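Local coordinates for protein SusD homolog (Bacteroides thetaiotaomicron, PDB 4MRU) that probably binds mucin O-glycans as a SusD-like, TPR-like outer membrane lipoprotein of a gut bacterium, at residues R205-L210 against A217-I222; R120-Y125 against K153-R158; T63-K68 against T76-A81; S70-K75 against A457-L462. One frame throughout, in Å; residues are numbered along the deposited sequence. Where two conformers were deposited one is given.

Along the chain, interaction 3 closes first, then come interactions 2 and 1; both of these fall inside the span closed by interaction 4, whereas the segments of interactions 3 and 4 alternate in the loop before helix 81-100. Interactions 1 and 2, with centres 13 Å apart, share the helical part of the fold: the ring of Tyr156 packs on Met206, so helix 152-173 lies against helix 192-209. Interactions 3 and 4, centres about 11 Å apart, touch through Glu67 and Lys75. Between 2 and 4, centres about 19 Å apart, Leu462 N probably hydrogen-bonds to Ile124 O. Interactions 1 and 3 have centres about 35 Å apart on opposite sides of the chain's centre. Interactions 1 and 2 thus pack helices, while 3 and 4 tie loops together.

Interaction 1 of 4, residues R205-L210 against A217-I222; sequences RMAMRL and AEAQSI. With EDO (1,2-ethanediol), chain F.
Ala207 and Ala219 meet where two consecutive helices, 192-209 and 216-229, come so close that Ala207 CA and Ala219 CA are 4.5 Å apart. The tightest contacts are between methyls and carbonyl oxygens, and they are reciprocal: Ala207 CB lies 3.3 Å from Ala219 O, and Ala219 CB lies 3.3 Å from Ala207 O. Each alanine therefore sets its methyl beside the other's backbone, and no hydrogen bond crosses between the two segments.

Two further apolar contacts flank the alanine pair. Ile222 brings CG2, the branch anti to its backbone N, to 4.1 Å from Ala207 CB, while Leu210 CB rests 4.2 Å from Ala219 CB.

Polar contacts belong to another side of helix 192-209. There Arg205 sends its guanidinium to an ethanediol, probably from the crystallisation liquor, donating from NH1 to O1 at 2.9 Å (152°) and from NH2 to O2 at 3.1 Å (160°). Its NE forms a salt bridge with Glu329.

The chemistry implies that closeness is bought with small side chains: with methyls alone at the centre, the helices approach to backbone contact, and cohesion between the segments is probably mainly van der Waals, with close methyl-carbonyl contacts.

Interaction 2 of 4, residues R120-Y125 against K153-R158; sequences RVTDIY and KDVYMR
The short axes of 120-125 and 153-158 run nearly antiparallel, at 161° between their N-to-C directions and 10.6 Å apart at closest approach, with Thr122 and Val155 facing each other. The side chains of Thr122 and Val155 run alongside each other in opposing directions, and the methyl Thr122 CG2 stops 4.0 Å from Val155 CG1. The same methyl lies 3.9 Å from Tyr156 CE1, approaching the ring obliquely. Thr122 OG1 turns to its own helix end instead, where it bonds to Gly126 O.

The polar element is a short hydrogen bond from Tyr156 OH to Asp123 OD1, 2.6 Å long, which uses the syn lone pair of the oxygen. The carboxylate comes in at the ring's edge with its plane only 22° from that of the ring. Tyr156 reaches it with a first torsion of -96°, away from the staggered values. OD1 also accepts from Trp502 NE1, while OD2 is held by Gln119 NE2 and a salt bridge to Arg209 NH2, so both buried oxygens are satisfied. A phenylalanine in place of Tyr156 would probably cost Asp123 OD1 one of its two donors named here, leaving Trp502 NE1 as the other.

Helix 192-209 thus supplies the counter-charge beside this pair, while helix 427-437 packs on Ile124 and helix 81-100 on Val121.

Interaction 3 of 4, residues T63-K68 against T76-A81; sequences TGWLEK and TDWLKA
Trp65 and Trp78 take similar first torsions, -62° and -68°, each placing CG anti to the carbonyl carbon and beside the backbone N; from two parts of one loop the indoles are thereby swung toward each other and cross at about a right angle. The result is a T-shaped (edge-to-face) stack: planes at 75°, six-membered ring centroids 5.2 Å apart, and the edge of Trp78 directed at the face of Trp65. The leading atom is Trp78 CH2, 3.7 Å from Trp65 CD2 and displaced toward the rim of that ring.

Beside the stack, Glu67 O lies 3.5 Å from Trp78 CZ3, in an oblique position. A water completes the bridge between the segments, donating to Glu67 OE1 at 2.7 Å and accepting from Thr76 N at 3.0 Å.

Met49 of helix 40-54 touches both indoles, and Phe45 of that helix meets Trp78. With an alanine in place of Trp65 the facing indole is gone, and the edge of Trp78 is likely to lose its aromatic partner, with a gap opened beside CH2.

Chemically, positively polarised ring hydrogens meet a pi face, so this surface contact probably rests on edge-to-face electrostatics and dispersion, with a water bridge between polar groups alongside.

Interaction 4 of 4, residues S70-K75 against A457-L462; sequences STYNPK and AGMRRL. With EDO (1,2-ethanediol), chain G.
A Met-aromatic contact between Met459 and Tyr72 joins two loops far apart in sequence, one before helix 81-100 and the other before helix 466-471, within the SusD-like fold. Met459 is modelled as selenomethionine, and its SE lies 4.6 Å from the centroid of the Tyr72 ring, 38° off the ring normal, in an oblique approach. The side chain bends at its second and third torsions, which lays it along the ring instead of extending past it; CG makes the closest approach, 3.3 Å from Tyr72 CD1.

Further along the ring, the phenol oxygen Tyr72 OH is 3.3 Å from Gly458 CA. Gly458 has a positive phi of 75°, a value that favours glycine, and a CB here would fall close to that hydroxyl. An ethanediol, probably from the crystallisation liquor, sits at the ring's edge beside Tyr72 OH, though the modelled separation is too short to trust.

Helix 40-54 borders the pair, its Tyr54 touching both Tyr72 and Met459. Each segment also has an internal side-chain hydrogen bond. Thr71 OG1 donates to Asn73 OD1 at 2.7 Å. In the other loop, Arg460, salt-bridged through NH2 to Asp503, donates from NH1 to Ala457 O at 2.9 Å, the acceptor lying in the guanidinium plane.

Interaction 1 of 4, residues R205-L210 against A217-I222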
loop_
_atom_site.group_PDB
_atom_site.type_symbol
_atom_site.label_atom_id
_atom_site.label_comp_id
_atom_site.label_asym_id
_atom_site.label_seq_id
_atom_site.Cartn_x
_atom_site.Cartn_y
_atom_site.Cartn_z
ATOM N N ARG A 205 -10.733 -5.375 0.717
ATOM C CA ARG A 205 -9.673 -4.583 1.324
ATOM C C ARG A 205 -10.244 -3.344 2.026
ATOM O O ARG A 205 -9.929 -3.063 3.152
ATOM C CB ARG A 205 -8.690 -4.135 0.254
ATOM C CG ARG A 205 -7.558 -3.303 0.794
ATOM C CD ARG A 205 -6.847 -2.520 -0.318
ATOM N NE ARG A 205 -5.763 -3.296 -0.905
ATOM C CZ ARG A 205 -5.029 -2.875 -1.936
ATOM N NH1 ARG A 205 -5.291 -1.695 -2.493
ATOM N NH2 ARG A 205 -4.048 -3.636 -2.404
HETATM N N MSE A 206 -11.096 -2.621 1.311
HETATM C CA MSE A 206 -11.678 -1.393 1.831
HETATM C C MSE A 206 -12.629 -1.655 2.976
HETATM O O MSE A 206 -12.644 -0.900 3.946
HETATM C CB MSE A 206 -12.413 -0.717 0.695
HETATM C CG MSE A 206 -11.441 -0.136 -0.328
HETATM SE SE MSE A 206 -12.466 0.566 -1.876
HETATM C CE MSE A 206 -13.950 1.482 -0.941
ATOM N N ALA A 207 -13.387 -2.738 2.912
ATOM C CA ALA A 207 -14.209 -3.137 4.062
ATOM C C ALA A 207 -13.356 -3.376 5.301
ATOM O O ALA A 207 -13.685 -2.906 6.393
ATOM C CB ALA A 207 -15.047 -4.366 3.724
HETATM N N MSE A 208 -12.255 -4.124 5.175
HETATM C CA MSE A 208 -11.445 -4.461 6.353
HETATM C C MSE A 208 -10.846 -3.201 6.964
HETATM O O MSE A 208 -10.749 -3.081 8.180
HETATM C CB MSE A 208 -10.334 -5.461 5.966
HETATM C CG MSE A 208 -9.747 -6.158 7.184
HETATM SE SE MSE A 208 -11.078 -7.347 8.063
HETATM C CE MSE A 208 -11.533 -8.444 6.519
ATOM N N ARG A 209 -10.575 -2.217 6.125
ATOM C CA ARG A 209 -10.000 -0.941 6.526
ATOM C C ARG A 209 -10.882 -0.248 7.537
ATOM O O ARG A 209 -10.355 0.437 8.403
ATOM C CB ARG A 209 -9.771 -0.011 5.320
ATOM C CG ARG A 209 -8.884 1.178 5.659
ATOM C CD ARG A 209 -7.375 0.887 5.535
ATOM N NE ARG A 209 -6.991 0.960 4.130
ATOM C CZ ARG A 209 -6.313 0.071 3.424
ATOM N NH1 ARG A 209 -5.815 -1.043 3.958
ATOM N NH2 ARG A 209 -6.096 0.351 2.141
ATOM N N LEU A 210 -12.203 -0.460 7.448
ATOM C CA LEU A 210 -13.148 0.256 8.291
ATOM C C LEU A 210 -13.636 -0.531 9.518
ATOM O O LEU A 210 -14.626 -0.131 10.179
ATOM C CB LEU A 210 -14.371 0.678 7.467
ATOM C CG LEU A 210 -14.103 1.356 6.117
ATOM C CD1 LEU A 210 -15.416 1.847 5.527
ATOM C CD2 LEU A 210 -13.102 2.477 6.255
ATOM N N ALA A 217 -20.411 -2.683 10.824
ATOM C CA ALA A 217 -21.440 -3.651 10.456
ATOM C C ALA A 217 -21.617 -3.657 8.953
ATOM O O ALA A 217 -21.622 -4.760 8.314
ATOM C CB ALA A 217 -22.780 -3.370 11.160
ATOM N N GLU A 218 -21.676 -2.454 8.369
ATOM C CA GLU A 218 -21.809 -2.361 6.927
ATOM C C GLU A 218 -20.557 -2.938 6.262
ATOM O O GLU A 218 -20.655 -3.673 5.283
ATOM C CB GLU A 218 -22.067 -0.929 6.418
ATOM C CG GLU A 218 -22.766 -0.967 5.057
ATOM C CD GLU A 218 -23.269 0.364 4.517
ATOM O OE1 GLU A 218 -23.393 1.334 5.302
ATOM O OE2 GLU A 218 -23.562 0.415 3.295
ATOM N N ALA A 219 -19.396 -2.653 6.812
ATOM C CA ALA A 219 -18.135 -3.156 6.232
ATOM C C ALA A 219 -18.126 -4.673 6.211
ATOM O O ALA A 219 -17.803 -5.274 5.193
ATOM C CB ALA A 219 -16.947 -2.643 6.987
ATOM N N GLN A 220 -18.526 -5.291 7.328
ATOM C CA GLN A 220 -18.625 -6.748 7.393
ATOM C C GLN A 220 -19.523 -7.325 6.273
ATOM O O GLN A 220 -19.155 -8.310 5.623
ATOM C CB GLN A 220 -19.121 -7.166 8.770
ATOM C CG GLN A 220 -19.238 -8.671 8.902
ATOM C CD GLN A 220 -19.777 -9.112 10.222
ATOM O OE1 GLN A 220 -19.735 -8.364 11.238
ATOM N NE2 GLN A 220 -20.265 -10.353 10.249
ATOM N N SER A 221 -20.668 -6.690 6.039
ATOM C CA SER A 221 -21.642 -7.111 5.040
ATOM C C SER A 221 -21.047 -6.976 3.657
ATOM O O SER A 221 -21.127 -7.882 2.864
ATOM C CB SER A 221 -22.906 -6.264 5.160
ATOM O OG SER A 221 -23.812 -6.577 4.155
ATOM N N ILE A 222 -20.382 -5.851 3.417
ATOM C CA ILE A 222 -19.689 -5.633 2.130
ATOM C C ILE A 222 -18.635 -6.715 1.902
ATOM O O ILE A 222 -18.592 -7.326 0.817
ATOM C CB ILE A 222 -19.071 -4.229 2.072
ATOM C CG1 ILE A 222 -20.186 -3.182 1.945
ATOM C CG2 ILE A 222 -18.065 -4.085 0.923
ATOM C CD1 ILE A 222 -19.749 -1.786 2.382
HETATM C C1 EDO F . -4.036 -0.807 -5.495
HETATM O O1 EDO F . -3.948 0.072 -4.368
HETATM C C2 EDO F . -2.633 -1.277 -5.667
HETATM O O2 EDO F . -2.374 -1.988 -4.469
#

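Interaction 2 of 4, residues R120-Y125 against K153-R158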
loop_
_atom_site.group_PDB
_atom_site.type_symbol
_atom_site.label_atom_id
_atom_site.label_comp_id
_atom_site.label_asym_id
_atom_site.label_seq_id
_atom_site.Cartn_x
_atom_site.Cartn_y
_atom_site.Cartn_z
ATOM N N ARG A 120 -6.174 5.059 -2.415
ATOM C CA ARG A 120 -4.848 5.275 -1.868
ATOM C C ARG A 120 -4.727 6.724 -1.379
ATOM O O ARG A 120 -4.192 6.995 -0.301
ATOM C CB ARG A 120 -3.774 4.979 -2.893
ATOM C CG ARG A 120 -3.534 3.500 -3.176
ATOM C CD ARG A 120 -3.038 3.254 -4.572
ATOM N NE ARG A 120 -1.908 4.132 -4.931
ATOM C CZ ARG A 120 -0.640 3.879 -4.614
ATOM N NH1 ARG A 120 -0.317 2.810 -3.880
ATOM N NH2 ARG A 120 0.285 4.724 -4.964
ATOM N N VAL A 121 -5.215 7.659 -2.174
ATOM C CA VAL A 121 -5.070 9.066 -1.835
ATOM C C VAL A 121 -5.849 9.442 -0.575
ATOM O O VAL A 121 -5.327 10.123 0.287
ATOM C CB VAL A 121 -5.497 9.966 -3.019
ATOM C CG1 VAL A 121 -5.353 11.432 -2.688
ATOM C CG2 VAL A 121 -4.646 9.615 -4.252
ATOM N N THR A 122 -7.104 9.000 -0.444
ATOM C CA THR A 122 -7.812 9.312 0.783
ATOM C C THR A 122 -7.145 8.604 1.988
ATOM O O THR A 122 -7.127 9.171 3.078
ATOM C CB THR A 122 -9.325 9.001 0.767
ATOM O OG1 THR A 122 -9.900 9.445 2.014
ATOM C CG2 THR A 122 -9.622 7.555 0.593
ATOM N N ASP A 123 -6.624 7.408 1.798
ATOM C CA ASP A 123 -5.932 6.725 2.905
ATOM C C ASP A 123 -4.693 7.474 3.381
ATOM O O ASP A 123 -4.367 7.436 4.576
ATOM C CB ASP A 123 -5.541 5.291 2.533
ATOM C CG ASP A 123 -6.726 4.327 2.569
ATOM O OD1 ASP A 123 -7.830 4.735 2.999
ATOM O OD2 ASP A 123 -6.533 3.180 2.131
ATOM N N ILE A 124 -4.027 8.187 2.475
ATOM C CA ILE A 124 -2.877 9.015 2.845
ATOM C C ILE A 124 -3.266 10.308 3.597
ATOM O O ILE A 124 -2.552 10.712 4.535
ATOM C CB ILE A 124 -2.058 9.360 1.590
ATOM C CG1 ILE A 124 -1.460 8.077 1.010
ATOM C CG2 ILE A 124 -0.955 10.358 1.897
ATOM C CD1 ILE A 124 -1.037 8.258 -0.437
ATOM N N TYR A 125 -4.364 10.948 3.212
ATOM C CA TYR A 125 -4.691 12.331 3.677
ATOM C C TYR A 125 -5.882 12.432 4.573
ATOM O O TYR A 125 -5.940 13.339 5.397
ATOM C CB TYR A 125 -4.936 13.253 2.480
ATOM C CG TYR A 125 -3.681 13.462 1.673
ATOM C CD1 TYR A 125 -2.738 14.407 2.046
ATOM C CD2 TYR A 125 -3.438 12.729 0.553
ATOM C CE1 TYR A 125 -1.555 14.562 1.360
ATOM C CE2 TYR A 125 -2.270 12.910 -0.173
ATOM C CZ TYR A 125 -1.340 13.828 0.227
ATOM O OH TYR A 125 -0.195 14.014 -0.526
ATOM N N LYS A 153 -15.051 9.501 5.346
ATOM C CA LYS A 153 -16.217 8.600 5.420
ATOM C C LYS A 153 -17.044 8.692 4.140
ATOM O O LYS A 153 -17.481 7.663 3.589
ATOM C CB LYS A 153 -17.089 8.912 6.639
ATOM C CG LYS A 153 -18.294 7.996 6.740
ATOM C CD LYS A 153 -19.325 8.412 7.746
ATOM C CE LYS A 153 -19.193 7.764 9.116
ATOM N NZ LYS A 153 -20.544 7.663 9.752
ATOM N N ASP A 154 -17.295 9.905 3.694
ATOM C CA ASP A 154 -18.086 10.112 2.470
ATOM C C ASP A 154 -17.342 9.651 1.233
ATOM O O ASP A 154 -17.971 9.152 0.273
ATOM C CB ASP A 154 -18.507 11.574 2.317
ATOM C CG ASP A 154 -19.630 11.967 3.296
ATOM O OD1 ASP A 154 -20.306 11.103 3.881
ATOM O OD2 ASP A 154 -19.842 13.156 3.443
ATOM N N VAL A 155 -16.022 9.769 1.232
ATOM C CA VAL A 155 -15.291 9.186 0.116
ATOM C C VAL A 155 -15.488 7.662 0.052
ATOM O O VAL A 155 -15.792 7.135 -1.021
ATOM C CB VAL A 155 -13.805 9.512 0.158
ATOM C CG1 VAL A 155 -13.095 8.828 -0.987
ATOM C CG2 VAL A 155 -13.602 11.014 0.025
ATOM N N TYR A 156 -15.267 6.954 1.169
ATOM C CA TYR A 156 -15.412 5.492 1.191
ATOM C C TYR A 156 -16.832 5.080 0.814
ATOM O O TYR A 156 -17.028 4.189 -0.010
ATOM C CB TYR A 156 -15.020 4.941 2.559
ATOM C CG TYR A 156 -13.606 4.451 2.624
ATOM C CD1 TYR A 156 -12.529 5.327 2.798
ATOM C CD2 TYR A 156 -13.314 3.094 2.486
ATOM C CE1 TYR A 156 -11.226 4.830 2.846
ATOM C CE2 TYR A 156 -12.013 2.621 2.498
ATOM C CZ TYR A 156 -10.973 3.494 2.669
ATOM O OH TYR A 156 -9.672 2.993 2.725
HETATM N N MSE A 157 -17.842 5.760 1.329
HETATM C CA MSE A 157 -19.222 5.311 1.047
HETATM C C MSE A 157 -19.545 5.522 -0.431
HETATM O O MSE A 157 -20.227 4.690 -1.058
HETATM C CB MSE A 157 -20.200 6.023 1.961
HETATM C CG MSE A 157 -20.053 5.572 3.433
HETATM SE SE MSE A 157 -19.257 3.783 3.794
HETATM C CE MSE A 157 -17.994 4.605 5.052
ATOM N N ARG A 158 -19.049 6.603 -1.021
ATOM C CA ARG A 158 -19.270 6.867 -2.420
ATOM C C ARG A 158 -18.510 5.861 -3.280
ATOM O O ARG A 158 -19.054 5.329 -4.234
ATOM C CB ARG A 158 -18.902 8.333 -2.768
ATOM C CG ARG A 158 -19.099 8.695 -4.250
ATOM C CD ARG A 158 -20.548 8.573 -4.720
ATOM N NE ARG A 158 -21.300 9.766 -4.393
ATOM C CZ ARG A 158 -21.433 10.817 -5.201
ATOM N NH1 ARG A 158 -20.884 10.826 -6.412
ATOM N NH2 ARG A 158 -22.123 11.872 -4.798
#

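Interaction 3 of 4, residues T63-K68 against T76-A81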
loop_
_atom_site.group_PDB
_atom_site.type_symbol
_atom_site.label_atom_id
_atom_site.label_comp_id
_atom_site.label_asym_id
_atom_site.label_seq_id
_atom_site.Cartn_x
_atom_site.Cartn_y
_atom_site.Cartn_z
ATOM N N THR A 63 22.558 11.434 1.595
ATOM C CA THR A 63 22.895 11.981 2.936
ATOM C C THR A 63 22.775 13.481 2.981
ATOM O O THR A 63 22.655 14.067 4.068
ATOM C CB THR A 63 24.313 11.572 3.373
ATOM O OG1 THR A 63 25.276 12.000 2.383
ATOM C CG2 THR A 63 24.359 10.069 3.536
ATOM N N GLY A 64 22.770 14.115 1.820
ATOM C CA GLY A 64 22.542 15.549 1.752
ATOM C C GLY A 64 21.100 15.958 1.964
ATOM O O GLY A 64 20.825 17.125 2.186
ATOM N N TRP A 65 20.162 15.022 1.912
ATOM C CA TRP A 65 18.753 15.371 2.102
ATOM C C TRP A 65 18.453 15.516 3.603
ATOM O O TRP A 65 18.495 14.522 4.345
ATOM C CB TRP A 65 17.796 14.337 1.502
ATOM C CG TRP A 65 17.862 14.119 -0.005
ATOM C CD1 TRP A 65 18.596 14.837 -0.907
ATOM C CD2 TRP A 65 17.130 13.160 -0.763
ATOM N NE1 TRP A 65 18.391 14.353 -2.172
ATOM C CE2 TRP A 65 17.487 13.335 -2.116
ATOM C CE3 TRP A 65 16.226 12.147 -0.438
ATOM C CZ2 TRP A 65 16.976 12.558 -3.123
ATOM C CZ3 TRP A 65 15.727 11.366 -1.453
ATOM C CH2 TRP A 65 16.120 11.563 -2.776
ATOM N N LEU A 66 18.069 16.718 4.009
ATOM C CA LEU A 66 17.748 17.000 5.429
ATOM C C LEU A 66 16.270 17.259 5.735
ATOM O O LEU A 66 15.897 17.333 6.911
ATOM C CB LEU A 66 18.572 18.193 5.894
ATOM C CG LEU A 66 20.103 17.968 5.795
ATOM C CD1 LEU A 66 20.844 19.216 6.226
ATOM C CD2 LEU A 66 20.551 16.785 6.611
ATOM N N GLU A 67 15.451 17.399 4.686
ATOM C CA GLU A 67 13.998 17.487 4.792
ATOM C C GLU A 67 13.380 16.319 4.059
ATOM O O GLU A 67 13.031 16.415 2.875
ATOM C CB GLU A 67 13.500 18.809 4.219
ATOM C CG GLU A 67 14.123 20.017 4.886
ATOM C CD GLU A 67 13.621 21.314 4.255
ATOM O OE1 GLU A 67 12.504 21.769 4.594
ATOM O OE2 GLU A 67 14.340 21.884 3.429
ATOM N N LYS A 68 13.200 15.217 4.807
ATOM C CA LYS A 68 12.847 13.944 4.257
ATOM C C LYS A 68 11.543 13.398 4.816
ATOM O O LYS A 68 11.170 13.616 5.977
ATOM C CB LYS A 68 13.940 12.933 4.570
ATOM C CG LYS A 68 15.294 13.226 3.978
ATOM C CD LYS A 68 16.215 11.999 4.057
ATOM C CE LYS A 68 16.621 11.704 5.498
ATOM N NZ LYS A 68 17.606 10.591 5.582
ATOM N N THR A 76 8.648 20.995 1.732
ATOM C CA THR A 76 7.271 21.408 1.436
ATOM C C THR A 76 6.846 21.063 0.001
ATOM O O THR A 76 5.803 20.507 -0.196
ATOM C CB THR A 76 7.108 22.915 1.628
ATOM O OG1 THR A 76 7.474 23.234 2.951
ATOM C CG2 THR A 76 5.663 23.353 1.398
ATOM N N ASP A 77 7.653 21.403 -0.990
ATOM C CA ASP A 77 7.226 21.156 -2.373
ATOM C C ASP A 77 7.346 19.659 -2.761
ATOM O O ASP A 77 6.833 19.249 -3.769
ATOM C CB ASP A 77 7.903 22.139 -3.384
ATOM C CG ASP A 77 9.398 21.990 -3.499
ATOM O OD1 ASP A 77 9.976 21.095 -2.869
ATOM O OD2 ASP A 77 10.004 22.806 -4.246
ATOM N N TRP A 78 7.965 18.835 -1.926
ATOM C CA TRP A 78 7.932 17.400 -2.118
ATOM C C TRP A 78 6.599 16.789 -1.693
ATOM O O TRP A 78 6.329 15.592 -1.948
ATOM C CB TRP A 78 9.049 16.754 -1.329
ATOM C CG TRP A 78 10.407 17.049 -1.813
ATOM C CD1 TRP A 78 10.779 17.967 -2.718
ATOM C CD2 TRP A 78 11.604 16.395 -1.379
ATOM N NE1 TRP A 78 12.143 17.945 -2.891
ATOM C CE2 TRP A 78 12.677 16.965 -2.102
ATOM C CE3 TRP A 78 11.868 15.366 -0.471
ATOM C CZ2 TRP A 78 14.008 16.553 -1.932
ATOM C CZ3 TRP A 78 13.206 14.960 -0.295
ATOM C CH2 TRP A 78 14.250 15.544 -1.039
ATOM N N LEU A 79 5.728 17.597 -1.090
ATOM C CA LEU A 79 4.370 17.150 -0.742
ATOM C C LEU A 79 3.348 17.260 -1.885
ATOM O O LEU A 79 2.220 16.819 -1.757
ATOM C CB LEU A 79 3.843 17.971 0.450
ATOM C CG LEU A 79 4.471 17.749 1.816
ATOM C CD1 LEU A 79 3.944 18.826 2.779
ATOM C CD2 LEU A 79 4.190 16.365 2.346
ATOM N N LYS A 80 3.738 17.889 -2.973
ATOM C CA LYS A 80 2.865 18.109 -4.098
ATOM C C LYS A 80 2.412 16.844 -4.799
ATOM O O LYS A 80 1.227 16.700 -5.111
ATOM C CB LYS A 80 3.575 19.015 -5.139
ATOM C CG LYS A 80 2.623 19.534 -6.188
ATOM C CD LYS A 80 3.306 20.461 -7.182
ATOM C CE LYS A 80 2.316 21.049 -8.193
ATOM N NZ LYS A 80 2.479 20.388 -9.507
ATOM N N ALA A 81 3.328 15.921 -5.062
ATOM C CA ALA A 81 3.047 14.848 -6.047
ATOM C C ALA A 81 1.968 13.842 -5.625
ATOM O O ALA A 81 1.103 13.531 -6.419
ATOM C CB ALA A 81 4.323 14.107 -6.418
HETATM O O HOH W 1 10.378 22.839 3.310
#

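Interaction 4 of 4, residues S70-K75 against A457-L462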
loop_
_atom_site.group_PDB
_atom_site.type_symbol
_atom_site.label_atom_id
_atom_site.label_comp_id
_atom_site.label_asym_id
_atom_site.label_seq_id
_atom_site.Cartn_x
_atom_site.Cartn_y
_atom_site.Cartn_z
ATOM N N SER A 70 11.265 10.322 5.554
ATOM C CA SER A 70 11.635 9.321 6.606
ATOM C C SER A 70 11.873 9.944 7.995
ATOM O O SER A 70 11.707 9.262 9.023
ATOM C CB SER A 70 12.846 8.521 6.201
ATOM O OG SER A 70 13.944 9.367 6.025
ATOM N N THR A 71 12.221 11.225 8.019
ATOM C CA THR A 71 12.424 11.962 9.295
ATOM C C THR A 71 11.238 12.877 9.654
ATOM O O THR A 71 11.321 13.700 10.581
ATOM C CB THR A 71 13.755 12.742 9.290
ATOM O OG1 THR A 71 13.844 13.600 8.147
ATOM C CG2 THR A 71 14.912 11.750 9.329
ATOM N N TYR A 72 10.150 12.699 8.930
ATOM C CA TYR A 72 8.840 13.327 9.180
ATOM C C TYR A 72 8.806 14.818 8.839
ATOM O O TYR A 72 7.897 15.525 9.277
ATOM C CB TYR A 72 8.364 13.092 10.638
ATOM C CG TYR A 72 8.292 11.645 11.103
ATOM C CD1 TYR A 72 8.194 10.590 10.226
ATOM C CD2 TYR A 72 8.307 11.342 12.462
ATOM C CE1 TYR A 72 8.043 9.288 10.684
ATOM C CE2 TYR A 72 8.228 10.034 12.927
ATOM C CZ TYR A 72 8.114 8.998 12.023
ATOM O OH TYR A 72 8.005 7.708 12.484
ATOM N N ASN A 73 9.777 15.282 8.041
ATOM C CA ASN A 73 9.839 16.697 7.684
ATOM C C ASN A 73 10.101 16.842 6.199
ATOM O O ASN A 73 10.984 17.577 5.794
ATOM C CB ASN A 73 10.872 17.453 8.532
ATOM C CG ASN A 73 12.291 17.079 8.206
ATOM O OD1 ASN A 73 12.590 15.945 7.820
ATOM N ND2 ASN A 73 13.177 18.046 8.347
ATOM N N PRO A 74 9.288 16.172 5.372
ATOM C CA PRO A 74 9.529 16.307 3.946
ATOM C C PRO A 74 9.518 17.773 3.515
ATOM O O PRO A 74 8.695 18.554 3.978
ATOM C CB PRO A 74 8.358 15.562 3.317
ATOM C CG PRO A 74 7.275 15.534 4.344
ATOM C CD PRO A 74 8.010 15.513 5.661
ATOM N N LYS A 75 10.452 18.129 2.652
ATOM C CA LYS A 75 10.475 19.445 2.070
ATOM C C LYS A 75 9.097 19.772 1.499
ATOM O O LYS A 75 8.459 18.920 0.879
ATOM C CB LYS A 75 11.505 19.496 0.989
ATOM C CG LYS A 75 11.729 20.860 0.442
ATOM C CD LYS A 75 12.857 20.824 -0.555
ATOM C CE LYS A 75 13.128 22.255 -1.012
ATOM N NZ LYS A 75 14.053 22.225 -2.154
ATOM N N ALA A 457 4.336 6.660 17.746
ATOM C CA ALA A 457 3.193 6.329 16.855
ATOM C C ALA A 457 3.500 6.492 15.368
ATOM O O ALA A 457 2.852 5.886 14.543
ATOM C CB ALA A 457 1.965 7.157 17.216
ATOM N N GLY A 458 4.520 7.271 15.019
ATOM C CA GLY A 458 4.872 7.463 13.625
ATOM C C GLY A 458 3.942 8.378 12.838
ATOM O O GLY A 458 3.089 9.060 13.419
HETATM N N MSE A 459 4.154 8.425 11.537
HETATM C CA MSE A 459 3.302 9.236 10.659
HETATM C C MSE A 459 1.944 8.593 10.547
HETATM O O MSE A 459 1.829 7.407 10.233
HETATM C CB MSE A 459 3.827 9.384 9.239
HETATM C CG MSE A 459 5.048 10.240 9.186
HETATM SE SE MSE A 459 4.674 12.154 9.308
HETATM C CE MSE A 459 4.354 12.889 7.499
ATOM N N ARG A 460 0.908 9.386 10.783
ATOM C CA ARG A 460 -0.484 8.938 10.759
ATOM C C ARG A 460 -1.212 9.344 9.467
ATOM O O ARG A 460 -2.217 8.759 9.101
ATOM C CB ARG A 460 -1.198 9.495 11.991
ATOM C CG ARG A 460 -0.529 9.170 13.322
ATOM C CD ARG A 460 -0.041 7.729 13.455
ATOM N NE ARG A 460 -1.119 6.797 13.562
ATOM C CZ ARG A 460 -0.987 5.506 13.861
ATOM N NH1 ARG A 460 0.206 4.945 14.038
ATOM N NH2 ARG A 460 -2.066 4.758 13.919
ATOM N N ARG A 461 -0.636 10.308 8.755
ATOM C CA ARG A 461 -1.097 10.770 7.487
ATOM C C ARG A 461 -0.049 11.722 6.910
ATOM O O ARG A 461 0.901 12.098 7.591
ATOM C CB ARG A 461 -2.428 11.501 7.626
ATOM C CG ARG A 461 -2.338 12.736 8.539
ATOM C CD ARG A 461 -3.672 13.429 8.686
ATOM N NE ARG A 461 -4.124 14.131 7.494
ATOM C CZ ARG A 461 -3.758 15.366 7.126
ATOM N NH1 ARG A 461 -2.880 16.072 7.831
ATOM N NH2 ARG A 461 -4.279 15.902 6.017
ATOM N N LEU A 462 -0.237 12.133 5.659
ATOM C CA LEU A 462 0.540 13.211 5.048
ATOM C C LEU A 462 -0.222 14.538 5.126
ATOM O O LEU A 462 -1.450 14.549 5.113
ATOM C CB LEU A 462 0.836 12.966 3.569
ATOM C CG LEU A 462 2.039 12.196 3.157
ATOM C CD1 LEU A 462 2.246 12.310 1.633
ATOM C CD2 LEU A 462 3.262 12.688 3.922
HETATM C C1 EDO G . 7.995 3.895 12.276
HETATM O O1 EDO G . 7.187 3.392 11.214
HETATM C C2 EDO G . 8.974 4.928 11.738
HETATM O O2 EDO G . 8.304 5.909 10.908
#